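Local atomic coordinates of pullulanase (PDB entry 2YOC), a protein that hydrolyses alpha-1,6-glucosidic linkages in pullulan and related branched alpha-glucans, and is a substrate of a type 2 secretion system. Residues Y66-E71 against N112-D117; N70-A75 against D126-F131; D366-S371 against A643-D648; P549-V554 against T605-K610. All coordinates share one frame; numbering follows the deposited sequence.

Contact 1: residues Y66-E71 against N112-D117; sequences YLWNNE and NVIVRD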
loop_
_atom_site.group_PDB
_atom_site.type_symbol
_atom_site.label_atom_id
_atom_site.label_comp_id
_atom_site.label_asym_id
_atom_site.label_seq_id
_atom_site.Cartn_x
_atom_site.Cartn_y
_atom_site.Cartn_z
ATOM N N TYR B 66 -7.947 51.526 -10.521
ATOM C CA TYR B 66 -7.509 51.466 -9.128
ATOM C C TYR B 66 -6.248 52.333 -9.083
ATOM O O TYR B 66 -5.200 51.945 -9.614
ATOM C CB TYR B 66 -7.262 50.032 -8.601
ATOM C CG TYR B 66 -6.783 50.011 -7.160
ATOM C CD1 TYR B 66 -7.667 50.231 -6.104
ATOM C CD2 TYR B 66 -5.442 49.798 -6.853
ATOM C CE1 TYR B 66 -7.224 50.244 -4.779
ATOM C CE2 TYR B 66 -4.992 49.799 -5.531
ATOM C CZ TYR B 66 -5.887 50.016 -4.498
ATOM O OH TYR B 66 -5.442 50.003 -3.196
ATOM N N LEU B 67 -6.398 53.550 -8.542
ATOM C CA LEU B 67 -5.334 54.544 -8.424
ATOM C C LEU B 67 -4.847 54.612 -6.970
ATOM O O LEU B 67 -5.659 54.485 -6.045
ATOM C CB LEU B 67 -5.822 55.890 -8.969
ATOM C CG LEU B 67 -6.139 55.906 -10.476
ATOM C CD1 LEU B 67 -7.333 56.776 -10.773
ATOM C CD2 LEU B 67 -4.947 56.347 -11.292
ATOM N N TRP B 68 -3.510 54.713 -6.773
ATOM C CA TRP B 68 -2.876 54.650 -5.448
ATOM C C TRP B 68 -1.477 55.251 -5.391
ATOM O O TRP B 68 -0.683 55.075 -6.316
ATOM C CB TRP B 68 -2.825 53.184 -4.963
ATOM C CG TRP B 68 -2.177 52.238 -5.940
ATOM C CD1 TRP B 68 -2.673 51.819 -7.144
ATOM C CD2 TRP B 68 -0.908 51.611 -5.792
ATOM N NE1 TRP B 68 -1.776 50.984 -7.762
ATOM C CE2 TRP B 68 -0.689 50.824 -6.946
ATOM C CE3 TRP B 68 0.068 51.630 -4.787
ATOM C CZ2 TRP B 68 0.476 50.083 -7.132
ATOM C CZ3 TRP B 68 1.215 50.883 -4.966
ATOM C CH2 TRP B 68 1.412 50.121 -6.125
ATOM N N ASN B 69 -1.168 55.900 -4.259
ATOM C CA ASN B 69 0.111 56.549 -3.972
ATOM C C ASN B 69 1.105 55.633 -3.227
ATOM O O ASN B 69 0.759 55.059 -2.184
ATOM C CB ASN B 69 -0.126 57.834 -3.151
ATOM C CG ASN B 69 -0.492 59.056 -3.951
ATOM O OD1 ASN B 69 0.029 59.296 -5.034
ATOM N ND2 ASN B 69 -1.323 59.912 -3.384
ATOM N N ASN B 70 2.346 55.526 -3.753
ATOM C CA ASN B 70 3.430 54.748 -3.141
ATOM C C ASN B 70 4.775 55.488 -3.200
ATOM O O ASN B 70 4.882 56.486 -3.920
ATOM C CB ASN B 70 3.489 53.289 -3.669
ATOM C CG ASN B 70 4.283 52.991 -4.934
ATOM O OD1 ASN B 70 4.572 53.857 -5.770
ATOM N ND2 ASN B 70 4.607 51.714 -5.130
ATOM N N GLU B 71 5.791 54.996 -2.445
ATOM C CA GLU B 71 7.156 55.540 -2.347
ATOM C C GLU B 71 7.774 55.893 -3.703
ATOM O O GLU B 71 8.522 56.865 -3.785
ATOM C CB GLU B 71 8.091 54.592 -1.561
ATOM C CG GLU B 71 7.502 53.833 -0.371
ATOM C CD GLU B 71 6.680 54.577 0.671
ATOM O OE1 GLU B 71 7.270 55.338 1.472
ATOM O OE2 GLU B 71 5.449 54.352 0.719
ATOM N N ASN B 112 0.557 55.537 -10.322
ATOM C CA ASN B 112 0.263 54.090 -10.395
ATOM C C ASN B 112 -1.182 53.859 -10.863
ATOM O O ASN B 112 -2.128 54.155 -10.125
ATOM C CB ASN B 112 0.476 53.384 -9.043
ATOM C CG ASN B 112 1.853 53.482 -8.457
ATOM O OD1 ASN B 112 2.803 52.832 -8.913
ATOM N ND2 ASN B 112 1.960 54.231 -7.372
ATOM N N VAL B 113 -1.346 53.328 -12.085
ATOM C CA VAL B 113 -2.660 53.046 -12.668
ATOM C C VAL B 113 -2.860 51.540 -12.893
ATOM O O VAL B 113 -2.013 50.873 -13.490
ATOM C CB VAL B 113 -2.919 53.827 -13.987
ATOM C CG1 VAL B 113 -4.411 53.875 -14.317
ATOM C CG2 VAL B 113 -2.327 55.229 -13.940
ATOM N N ILE B 114 -3.992 51.016 -12.417
ATOM C CA ILE B 114 -4.401 49.641 -12.662
ATOM C C ILE B 114 -5.729 49.788 -13.360
ATOM O O ILE B 114 -6.707 50.249 -12.766
ATOM C CB ILE B 114 -4.457 48.714 -11.414
ATOM C CG1 ILE B 114 -3.047 48.508 -10.811
ATOM C CG2 ILE B 114 -5.084 47.363 -11.790
ATOM C CD1 ILE B 114 -3.014 48.118 -9.354
ATOM N N VAL B 115 -5.731 49.482 -14.648
ATOM C CA VAL B 115 -6.913 49.576 -15.491
ATOM C C VAL B 115 -7.775 48.315 -15.275
ATOM O O VAL B 115 -7.266 47.199 -15.380
ATOM C CB VAL B 115 -6.482 49.822 -16.959
ATOM C CG1 VAL B 115 -7.662 49.710 -17.919
ATOM C CG2 VAL B 115 -5.787 51.177 -17.103
ATOM N N ARG B 116 -9.055 48.507 -14.897
ATOM C CA ARG B 116 -9.968 47.402 -14.577
ATOM C C ARG B 116 -11.375 47.498 -15.192
ATOM O O ARG B 116 -11.818 48.568 -15.593
ATOM C CB ARG B 116 -10.132 47.274 -13.047
ATOM C CG ARG B 116 -8.870 47.034 -12.237
ATOM C CD ARG B 116 -9.232 46.766 -10.789
ATOM N NE ARG B 116 -9.601 47.981 -10.053
ATOM C CZ ARG B 116 -10.373 48.003 -8.970
ATOM N NH1 ARG B 116 -10.894 46.878 -8.494
ATOM N NH2 ARG B 116 -10.646 49.149 -8.366
ATOM N N ASP B 117 -12.074 46.347 -15.226
ATOM C CA ASP B 117 -13.473 46.135 -15.634
ATOM C C ASP B 117 -14.043 45.345 -14.440
ATOM O O ASP B 117 -14.009 44.114 -14.394
ATOM C CB ASP B 117 -13.571 45.342 -16.962
ATOM C CG ASP B 117 -14.953 45.256 -17.605
ATOM O OD1 ASP B 117 -15.962 45.259 -16.860
ATOM O OD2 ASP B 117 -15.021 45.079 -18.841
#

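Contact 2: residues N70-A75 against D126-F131; sequences NETCDA and DLRVAF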
loop_
_atom_site.group_PDB
_atom_site.type_symbol
_atom_site.label_atom_id
_atom_site.label_comp_id
_atom_site.label_asym_id
_atom_site.label_seq_id
_atom_site.Cartn_x
_atom_site.Cartn_y
_atom_site.Cartn_z
ATOM N N ASN B 70 2.346 55.526 -3.753
ATOM C CA ASN B 70 3.430 54.748 -3.141
ATOM C C ASN B 70 4.775 55.488 -3.200
ATOM O O ASN B 70 4.882 56.486 -3.920
ATOM C CB ASN B 70 3.489 53.289 -3.669
ATOM C CG ASN B 70 4.283 52.991 -4.934
ATOM O OD1 ASN B 70 4.572 53.857 -5.770
ATOM N ND2 ASN B 70 4.607 51.714 -5.130
ATOM N N GLU B 71 5.791 54.996 -2.445
ATOM C CA GLU B 71 7.156 55.540 -2.347
ATOM C C GLU B 71 7.774 55.893 -3.703
ATOM O O GLU B 71 8.522 56.865 -3.785
ATOM C CB GLU B 71 8.091 54.592 -1.561
ATOM C CG GLU B 71 7.502 53.833 -0.371
ATOM C CD GLU B 71 6.680 54.577 0.671
ATOM O OE1 GLU B 71 7.270 55.338 1.472
ATOM O OE2 GLU B 71 5.449 54.352 0.719
ATOM N N THR B 72 7.428 55.129 -4.760
ATOM C CA THR B 72 7.882 55.335 -6.136
ATOM C C THR B 72 7.016 56.405 -6.853
ATOM O O THR B 72 7.508 57.508 -7.103
ATOM C CB THR B 72 7.995 53.978 -6.887
ATOM O OG1 THR B 72 8.710 53.036 -6.080
ATOM C CG2 THR B 72 8.677 54.110 -8.248
ATOM N N CYS B 73 5.736 56.084 -7.156
ATOM C CA CYS B 73 4.800 56.977 -7.861
ATOM C C CYS B 73 3.743 57.598 -6.928
ATOM O O CYS B 73 2.668 57.024 -6.711
ATOM C CB CYS B 73 4.161 56.265 -9.057
ATOM S SG CYS B 73 5.324 55.779 -10.371
ATOM N N ASP B 74 4.059 58.796 -6.400
ATOM C CA ASP B 74 3.243 59.536 -5.426
ATOM C C ASP B 74 2.560 60.848 -5.907
ATOM O O ASP B 74 1.921 61.534 -5.095
ATOM C CB ASP B 74 4.057 59.772 -4.127
ATOM C CG ASP B 74 5.496 60.280 -4.295
ATOM O OD1 ASP B 74 5.895 60.596 -5.444
ATOM O OD2 ASP B 74 6.222 60.356 -3.278
ATOM N N ALA B 75 2.650 61.172 -7.217
ATOM C CA ALA B 75 2.085 62.402 -7.798
ATOM C C ALA B 75 0.536 62.513 -7.835
ATOM O O ALA B 75 0.019 63.581 -8.170
ATOM C CB ALA B 75 2.691 62.659 -9.174
ATOM N N ASP B 126 1.211 46.329 -13.630
ATOM C CA ASP B 126 0.845 47.560 -12.938
ATOM C C ASP B 126 1.519 48.691 -13.726
ATOM O O ASP B 126 2.750 48.707 -13.861
ATOM C CB ASP B 126 1.345 47.553 -11.480
ATOM C CG ASP B 126 0.892 46.397 -10.611
ATOM O OD1 ASP B 126 0.024 45.618 -11.059
ATOM O OD2 ASP B 126 1.404 46.276 -9.478
ATOM N N LEU B 127 0.716 49.589 -14.302
ATOM C CA LEU B 127 1.248 50.693 -15.089
ATOM C C LEU B 127 1.883 51.748 -14.196
ATOM O O LEU B 127 1.426 51.977 -13.070
ATOM C CB LEU B 127 0.157 51.343 -15.955
ATOM C CG LEU B 127 -0.617 50.444 -16.912
ATOM C CD1 LEU B 127 -1.933 51.102 -17.326
ATOM C CD2 LEU B 127 0.219 50.080 -18.132
ATOM N N ARG B 128 2.949 52.376 -14.702
ATOM C CA ARG B 128 3.650 53.464 -14.036
ATOM C C ARG B 128 3.863 54.527 -15.101
ATOM O O ARG B 128 4.691 54.346 -15.998
ATOM C CB ARG B 128 4.958 52.984 -13.383
ATOM C CG ARG B 128 4.759 52.389 -11.987
ATOM C CD ARG B 128 6.080 52.038 -11.318
ATOM N NE ARG B 128 5.914 51.621 -9.920
ATOM C CZ ARG B 128 6.879 51.088 -9.169
ATOM N NH1 ARG B 128 8.094 50.893 -9.673
ATOM N NH2 ARG B 128 6.636 50.741 -7.911
ATOM N N VAL B 129 3.029 55.586 -15.064
ATOM C CA VAL B 129 3.047 56.677 -16.045
ATOM C C VAL B 129 4.076 57.756 -15.663
ATOM O O VAL B 129 3.774 58.630 -14.852
ATOM C CB VAL B 129 1.626 57.262 -16.319
ATOM C CG1 VAL B 129 1.660 58.361 -17.384
ATOM C CG2 VAL B 129 0.637 56.169 -16.709
ATOM N N ALA B 130 5.278 57.697 -16.267
ATOM C CA ALA B 130 6.346 58.661 -16.023
ATOM C C ALA B 130 6.129 59.899 -16.880
ATOM O O ALA B 130 6.270 59.836 -18.101
ATOM C CB ALA B 130 7.699 58.032 -16.323
ATOM N N PHE B 131 5.773 61.031 -16.237
ATOM C CA PHE B 131 5.503 62.326 -16.889
ATOM C C PHE B 131 6.731 62.958 -17.579
ATOM O O PHE B 131 6.586 63.925 -18.334
ATOM C CB PHE B 131 4.827 63.309 -15.919
ATOM C CG PHE B 131 3.605 62.786 -15.195
ATOM C CD1 PHE B 131 2.463 62.409 -15.898
ATOM C CD2 PHE B 131 3.585 62.695 -13.808
ATOM C CE1 PHE B 131 1.324 61.956 -15.231
ATOM C CE2 PHE B 131 2.452 62.221 -13.141
ATOM C CZ PHE B 131 1.325 61.868 -13.858
#

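Contact 3: residues D366-S371 against A643-D648; sequences DPYAHS and AKLIAD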
loop_
_atom_site.group_PDB
_atom_site.type_symbol
_atom_site.label_atom_id
_atom_site.label_comp_id
_atom_site.label_asym_id
_atom_site.label_seq_id
_atom_site.Cartn_x
_atom_site.Cartn_y
_atom_site.Cartn_z
ATOM N N ASP B 366 33.128 35.659 -30.603
ATOM C CA ASP B 366 32.839 34.324 -31.118
ATOM C C ASP B 366 32.216 33.449 -30.030
ATOM O O ASP B 366 32.800 33.354 -28.945
ATOM C CB ASP B 366 34.151 33.659 -31.577
ATOM C CG ASP B 366 34.054 32.642 -32.700
ATOM O OD1 ASP B 366 33.094 31.831 -32.699
ATOM O OD2 ASP B 366 34.950 32.629 -33.555
ATOM N N PRO B 367 31.106 32.726 -30.298
ATOM C CA PRO B 367 30.614 31.767 -29.289
ATOM C C PRO B 367 31.610 30.601 -29.107
ATOM O O PRO B 367 31.665 29.958 -28.056
ATOM C CB PRO B 367 29.304 31.241 -29.886
ATOM C CG PRO B 367 29.110 31.915 -31.168
ATOM C CD PRO B 367 30.333 32.660 -31.552
ATOM N N TYR B 368 32.392 30.337 -30.165
ATOM C CA TYR B 368 33.423 29.318 -30.243
ATOM C C TYR B 368 34.810 29.868 -29.882
ATOM O O TYR B 368 35.812 29.200 -30.159
ATOM C CB TYR B 368 33.419 28.701 -31.647
ATOM C CG TYR B 368 32.444 27.563 -31.804
ATOM C CD1 TYR B 368 31.079 27.800 -31.934
ATOM C CD2 TYR B 368 32.885 26.243 -31.828
ATOM C CE1 TYR B 368 30.173 26.749 -32.099
ATOM C CE2 TYR B 368 31.991 25.184 -31.973
ATOM C CZ TYR B 368 30.630 25.438 -32.099
ATOM O OH TYR B 368 29.750 24.383 -32.255
ATOM N N ALA B 369 34.874 31.071 -29.255
ATOM C CA ALA B 369 36.137 31.691 -28.810
ATOM C C ALA B 369 36.844 30.737 -27.873
ATOM O O ALA B 369 36.175 30.080 -27.066
ATOM C CB ALA B 369 35.861 33.002 -28.073
ATOM N N HIS B 370 38.169 30.622 -27.991
ATOM C CA HIS B 370 38.949 29.735 -27.117
ATOM C C HIS B 370 39.915 30.506 -26.233
ATOM O O HIS B 370 40.464 29.929 -25.297
ATOM C CB HIS B 370 39.639 28.591 -27.894
ATOM C CG HIS B 370 38.694 27.607 -28.507
ATOM N ND1 HIS B 370 37.540 27.206 -27.852
ATOM C CD2 HIS B 370 38.767 26.966 -29.699
ATOM C CE1 HIS B 370 36.933 26.366 -28.682
ATOM N NE2 HIS B 370 37.640 26.181 -29.802
ATOM N N SER B 371 40.103 31.798 -26.537
ATOM C CA SER B 371 40.915 32.782 -25.812
ATOM C C SER B 371 40.228 34.151 -25.975
ATOM O O SER B 371 39.607 34.384 -27.013
ATOM C CB SER B 371 42.337 32.838 -26.370
ATOM O OG SER B 371 43.207 33.685 -25.629
ATOM N N ALA B 643 23.147 21.955 -29.594
ATOM C CA ALA B 643 23.584 20.638 -29.111
ATOM C C ALA B 643 25.031 20.426 -29.599
ATOM O O ALA B 643 25.883 19.980 -28.815
ATOM C CB ALA B 643 22.661 19.538 -29.629
ATOM N N LYS B 644 25.320 20.855 -30.860
ATOM C CA LYS B 644 26.659 20.782 -31.455
ATOM C C LYS B 644 27.636 21.688 -30.656
ATOM O O LYS B 644 28.737 21.245 -30.299
ATOM C CB LYS B 644 26.633 21.135 -32.950
ATOM C CG LYS B 644 27.987 20.924 -33.595
ATOM C CD LYS B 644 28.084 21.312 -35.081
ATOM C CE LYS B 644 29.507 21.683 -35.470
ATOM N NZ LYS B 644 30.547 20.628 -35.151
ATOM N N LEU B 645 27.205 22.929 -30.333
ATOM C CA LEU B 645 28.039 23.826 -29.547
ATOM C C LEU B 645 28.474 23.148 -28.252
ATOM O O LEU B 645 29.685 23.124 -27.976
ATOM C CB LEU B 645 27.325 25.144 -29.245
ATOM C CG LEU B 645 28.222 26.257 -28.678
ATOM C CD1 LEU B 645 27.874 27.602 -29.299
ATOM C CD2 LEU B 645 28.170 26.309 -27.159
ATOM N N ILE B 646 27.496 22.592 -27.468
ATOM C CA ILE B 646 27.751 21.896 -26.196
ATOM C C ILE B 646 28.811 20.783 -26.380
ATOM O O ILE B 646 29.818 20.780 -25.665
ATOM C CB ILE B 646 26.463 21.336 -25.555
ATOM C CG1 ILE B 646 25.453 22.445 -25.253
ATOM C CG2 ILE B 646 26.775 20.534 -24.291
ATOM C CD1 ILE B 646 24.004 21.945 -25.001
ATOM N N ALA B 647 28.598 19.873 -27.363
ATOM C CA ALA B 647 29.522 18.796 -27.610
ATOM C C ALA B 647 30.925 19.286 -27.930
ATOM O O ALA B 647 31.891 18.775 -27.342
ATOM C CB ALA B 647 29.004 17.927 -28.719
ATOM N N ASP B 648 31.039 20.292 -28.839
ATOM C CA ASP B 648 32.332 20.827 -29.272
ATOM C C ASP B 648 33.020 21.494 -28.095
ATOM O O ASP B 648 34.250 21.419 -27.978
ATOM C CB ASP B 648 32.189 21.815 -30.437
ATOM C CG ASP B 648 31.658 21.284 -31.750
ATOM O OD1 ASP B 648 31.712 20.064 -31.961
ATOM O OD2 ASP B 648 31.254 22.108 -32.605
#

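Contact 4: residues P549-V554 against T605-K610; sequences PFHYTV and TSVLDK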
loop_
_atom_site.group_PDB
_atom_site.type_symbol
_atom_site.label_atom_id
_atom_site.label_comp_id
_atom_site.label_asym_id
_atom_site.label_seq_id
_atom_site.Cartn_x
_atom_site.Cartn_y
_atom_site.Cartn_z
ATOM N N PRO B 549 27.068 32.060 -17.686
ATOM C CA PRO B 549 27.983 31.892 -18.839
ATOM C C PRO B 549 28.054 33.044 -19.818
ATOM O O PRO B 549 27.022 33.486 -20.333
ATOM C CB PRO B 549 27.465 30.631 -19.541
ATOM C CG PRO B 549 26.514 29.983 -18.582
ATOM C CD PRO B 549 25.966 31.072 -17.721
ATOM N N PHE B 550 29.282 33.513 -20.090
ATOM C CA PHE B 550 29.577 34.549 -21.102
ATOM C C PHE B 550 30.084 33.784 -22.357
ATOM O O PHE B 550 29.455 33.851 -23.429
ATOM C CB PHE B 550 30.638 35.532 -20.577
ATOM C CG PHE B 550 30.676 36.899 -21.210
ATOM C CD1 PHE B 550 29.967 37.172 -22.384
ATOM C CD2 PHE B 550 31.432 37.915 -20.651
ATOM C CE1 PHE B 550 30.022 38.442 -22.980
ATOM C CE2 PHE B 550 31.471 39.181 -21.245
ATOM C CZ PHE B 550 30.757 39.436 -22.399
ATOM N N HIS B 551 31.179 32.994 -22.182
ATOM C CA HIS B 551 31.763 32.127 -23.210
ATOM C C HIS B 551 31.983 30.742 -22.586
ATOM O O HIS B 551 32.596 30.621 -21.520
ATOM C CB HIS B 551 33.060 32.722 -23.777
ATOM C CG HIS B 551 32.871 34.047 -24.472
ATOM N ND1 HIS B 551 32.824 35.228 -23.766
ATOM C CD2 HIS B 551 32.735 34.334 -25.789
ATOM C CE1 HIS B 551 32.664 36.187 -24.666
ATOM N NE2 HIS B 551 32.606 35.699 -25.893
ATOM N N TYR B 552 31.425 29.711 -23.210
ATOM C CA TYR B 552 31.500 28.363 -22.679
ATOM C C TYR B 552 32.851 27.687 -22.736
ATOM O O TYR B 552 33.093 26.749 -21.961
ATOM C CB TYR B 552 30.516 27.486 -23.427
ATOM C CG TYR B 552 29.077 27.869 -23.220
ATOM C CD1 TYR B 552 28.450 27.665 -21.993
ATOM C CD2 TYR B 552 28.318 28.390 -24.262
ATOM C CE1 TYR B 552 27.100 27.970 -21.808
ATOM C CE2 TYR B 552 26.963 28.689 -24.092
ATOM C CZ TYR B 552 26.364 28.484 -22.855
ATOM O OH TYR B 552 25.038 28.759 -22.664
ATOM N N THR B 553 33.692 28.076 -23.707
ATOM C CA THR B 553 34.938 27.359 -23.972
ATOM C C THR B 553 36.240 28.151 -23.737
ATOM O O THR B 553 37.268 27.944 -24.404
ATOM C CB THR B 553 34.796 26.589 -25.303
ATOM O OG1 THR B 553 33.405 26.360 -25.591
ATOM C CG2 THR B 553 35.508 25.282 -25.270
ATOM N N VAL B 554 36.191 29.064 -22.785
ATOM C CA VAL B 554 37.360 29.844 -22.390
ATOM C C VAL B 554 37.393 29.823 -20.870
ATOM O O VAL B 554 36.332 29.973 -20.241
ATOM C CB VAL B 554 37.367 31.316 -22.888
ATOM C CG1 VAL B 554 38.725 31.965 -22.657
ATOM C CG2 VAL B 554 36.979 31.431 -24.348
ATOM N N THR B 605 26.455 40.978 -22.534
ATOM C CA THR B 605 26.728 39.558 -22.405
ATOM C C THR B 605 25.921 38.640 -23.331
ATOM O O THR B 605 26.113 37.420 -23.301
ATOM C CB THR B 605 26.779 39.125 -20.942
ATOM O OG1 THR B 605 25.440 38.967 -20.475
ATOM C CG2 THR B 605 27.544 40.088 -20.069
ATOM N N SER B 606 25.036 39.207 -24.165
ATOM C CA SER B 606 24.322 38.408 -25.155
ATOM C C SER B 606 25.323 38.183 -26.307
ATOM O O SER B 606 25.854 39.156 -26.887
ATOM C CB SER B 606 23.084 39.135 -25.664
ATOM O OG SER B 606 22.516 38.416 -26.748
ATOM N N VAL B 607 25.669 36.908 -26.563
ATOM C CA VAL B 607 26.607 36.571 -27.638
ATOM C C VAL B 607 25.827 35.728 -28.652
ATOM O O VAL B 607 25.577 36.179 -29.773
ATOM C CB VAL B 607 27.931 35.911 -27.134
ATOM C CG1 VAL B 607 28.911 35.709 -28.280
ATOM C CG2 VAL B 607 28.591 36.721 -26.012
ATOM N N LEU B 608 25.323 34.585 -28.206
ATOM C CA LEU B 608 24.539 33.655 -29.024
ATOM C C LEU B 608 23.262 34.253 -29.628
ATOM O O LEU B 608 22.977 34.005 -30.803
ATOM C CB LEU B 608 24.217 32.368 -28.244
ATOM C CG LEU B 608 25.390 31.460 -27.966
ATOM C CD1 LEU B 608 25.031 30.432 -26.949
ATOM C CD2 LEU B 608 25.916 30.833 -29.259
ATOM N N ASP B 609 22.494 35.034 -28.835
ATOM C CA ASP B 609 21.262 35.623 -29.353
ATOM C C ASP B 609 21.484 36.850 -30.264
ATOM O O ASP B 609 20.553 37.293 -30.943
ATOM C CB ASP B 609 20.229 35.872 -28.246
ATOM C CG ASP B 609 18.803 35.979 -28.775
ATOM O OD1 ASP B 609 18.355 35.038 -29.499
ATOM O OD2 ASP B 609 18.148 37.025 -28.518
ATOM N N LYS B 610 22.715 37.381 -30.304
ATOM C CA LYS B 610 23.025 38.474 -31.208
ATOM C C LYS B 610 23.383 37.889 -32.583
ATOM O O LYS B 610 23.104 38.529 -33.599
ATOM C CB LYS B 610 24.183 39.329 -30.685
ATOM C CG LYS B 610 23.819 40.304 -29.579
ATOM C CD LYS B 610 24.913 41.334 -29.519
ATOM C CE LYS B 610 24.835 42.248 -28.327
ATOM N NZ LYS B 610 25.880 41.904 -27.327
#

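Contact 1: residues Y66-E71 against N112-D117
Tyr66 and Ile114 form a hydrogen-bonded antiparallel pair, with CA atoms 5.0 Å apart and the two strand axes 169° from each other. Tyr66 N reaches Ile114 O at 2.9 Å, and Ile114 N returns to Tyr66 O at 3.2 Å. This is one edge of the three-stranded antiparallel sheet of the pullulanase-associated domain. Leu67 and Val113 form the next, non-hydrogen-bonded pair on one face, while Tyr66, Trp68, Asn112 and Ile114 project to the other. There Ile114 CD1 meets the Tyr66 ring at its edge, 3.9 Å from CD2. Arg116 lies alongside Tyr66, its guanidinium nearly perpendicular to the ring; its NH1 bonds to Trp83 O.

Asn112 has the largest share of the contact. Its CB sits over the five-membered ring of Trp68, 3.7 Å from the centroid, in a CH-pi contact, and its amide stacks at 15° to the indole. Trp68 presents that face because CG stands between backbone N and carbonyl carbon (chi1 54°). The amide nitrogen of Asn112 makes two bonds, both close to the amide plane: ND2 to Trp68 O at 3.0 Å, and ND2 to Asn70 OD1 at 3.1 Å. The second arrives from above the carbonyl plane of Asn70, whose OD1 also serves Cys73 N.

Contact 2: residues N70-A75 against D126-F131
Arg128 extends from its strand across Cys73 and Thr72, and can be followed outward from the backbone. CB lies 4.1 Å from Cys73 SG; CG is nearer, 3.8 Å from the same sulfur, and CD is 3.9 Å from it. Three methylenes in a row thus pass along the sulfur, a path made possible by the chain being extended from CG to NE (chi2 -175°, chi3 173°). NE turns to Asn112 OD1 in a weak hydrogen bond. At the tip, Thr72 CG2 covers one face of the guanidinium, 3.5 Å above the plane and over its centre. NH2 comes within 3.6 Å of Asn70 ND2, which lies at the guanidinium edge. Both atoms are N-H donors, so this is packing without a bond.

The loop is shaped by an Asx motif, in which Cys73 N approaches the Asn70 OD1 three residues back at 2.9 Å, nearly along the C=O axis. Cys73 is further tied by its disulfide to Cys110. At the far end of the contact Ala75 CB meets the edge of the Phe131 ring, 4.0 Å from CE2.

The loop that follows strand 63-68 thus reaches past Asn112 of strand 110-117 to Arg128 of strand 127-130. These last two strands are hydrogen-bonded to each other, and Phe131 also packs on Ile111 of strand 110-117 and on Ala42 of strand 41-46. Asn84 of the second subunit packs against Asn70 and Arg128.

Contact 3: residues D366-S371 against A643-D648
The Tyr368 ring meets helix 640-655 with its phenol end and two different sides: the Asp648 carboxylate lies at the ring edge, near its plane, while Leu645 CD1 approaches obliquely, 3.7 Å from CE1. Ring and carboxylate planes are 61° apart.

Tyr368 OH donates to Asp648 OD2 at 2.7 Å, arriving on the anti side and 28° out of the carboxylate plane. The syn lone pair of the same oxygen is taken by Lys644 NZ at 3.0 Å, a salt bridge one helical turn back. Asp648 OD2 is thus gripped from two sides, and OD1 makes a salt bridge with Arg681; so many donors would probably keep the acid ionised. Leu645 runs past the tyrosine in the opposite direction, its CG anti to the backbone N (chi1 -168°), which brings CD1 to both the ring and Pro367 CB, 4.0 Å away.

Tyr368 is set by its turn. Asp366 to Ala369 form a type I beta turn, closed by Ala369 N to Asp366 O at 3.1 Å. Asp366 OD1 accepts from Tyr368 N at 3.0 Å, an Asx turn, and its OD2 is held by the hydroxyls of Tyr345 and Tyr347.

The turn follows strand 358-364 of the carbohydrate-binding module 48 sheet and abuts the catalytic barrel domain. In the sequence, helix 640-655 falls between barrel strands 586-591 and 661-664; helix 672-683 packs on Ala643, Ile646 and Ala647, and helix 608-611 touches Pro367 and Leu645.

Contact 4: residues P549-V554 against T605-K610
Phe550 is held between two groups: Thr605 CG2 lies over one ring face, 4.1 Å from the centroid and 13° off the normal, a CH-pi contact, and His551 CE1 covers the opposite face toward the rim. The closest approach of the threonine is by its backbone, Thr605 CA lying 3.5 Å from Phe550 CE1. The ring edge meets Val607 CG2, 3.8 Å from Phe550 CE1. The same methyl also touches His551 NE2, at 4.1 Å. Further along, Leu608 CD1 comes in the plane of the Tyr552 ring, at its edge, 3.9 Å from CE2. In all these pairs the side chains cross at about right angles.

Both segments belong to long connections of the (beta/alpha)8 barrel typical of glycoside hydrolase family 13: residues 549-554 come before barrel strand 586-591, and residues 605-610 follow it. His595 closes the conserved Asp-Val-Val-Tyr-Asn-His motif just beyond that strand, and its backbone O accepts a hydrogen bond from Tyr552 OH.

A second shell positions these groups. His551 ND1 bonds Asp469 OD2 and NE2 bonds Thr365 OG1, so both imidazole nitrogens are engaged; Asp469 belongs to a calcium site with Leu470, Glu475 and Glu556. Thr605 OG1, placed between backbone N and carbonyl carbon (chi1 80°), bonds Asn597 ND2. Lys610 NZ folds back onto Ser606 O at 2.8 Å, in the carbonyl plane, and also reaches Asp603 O.

Overall arrangement
The four contacts form two pairs. Contacts 1 and 2, with centres about 9 Å apart, share Asn70 and Glu71 and neighbouring strands of one sheet, and both touch the second subunit. Contacts 3 and 4 are also about 9 Å apart between centres, and meet where Pro367 CB lies 3.5 Å from Leu608 CD2; contact 4 is nested in the loop closed by contact 3. The pairs are far apart: contacts 2 and 4 approach to about 24 Å between nearest atoms. Contacts 3 and 4 involve the barrel domain, contact 4 beside the motif ending at His595, which in this family lies near the active site. Contact 4 lies near bound ions: a calcium about 5 Å from the Phe550 side chain and a sulfate, probably from crystallisation, about 3 Å from that of Thr605.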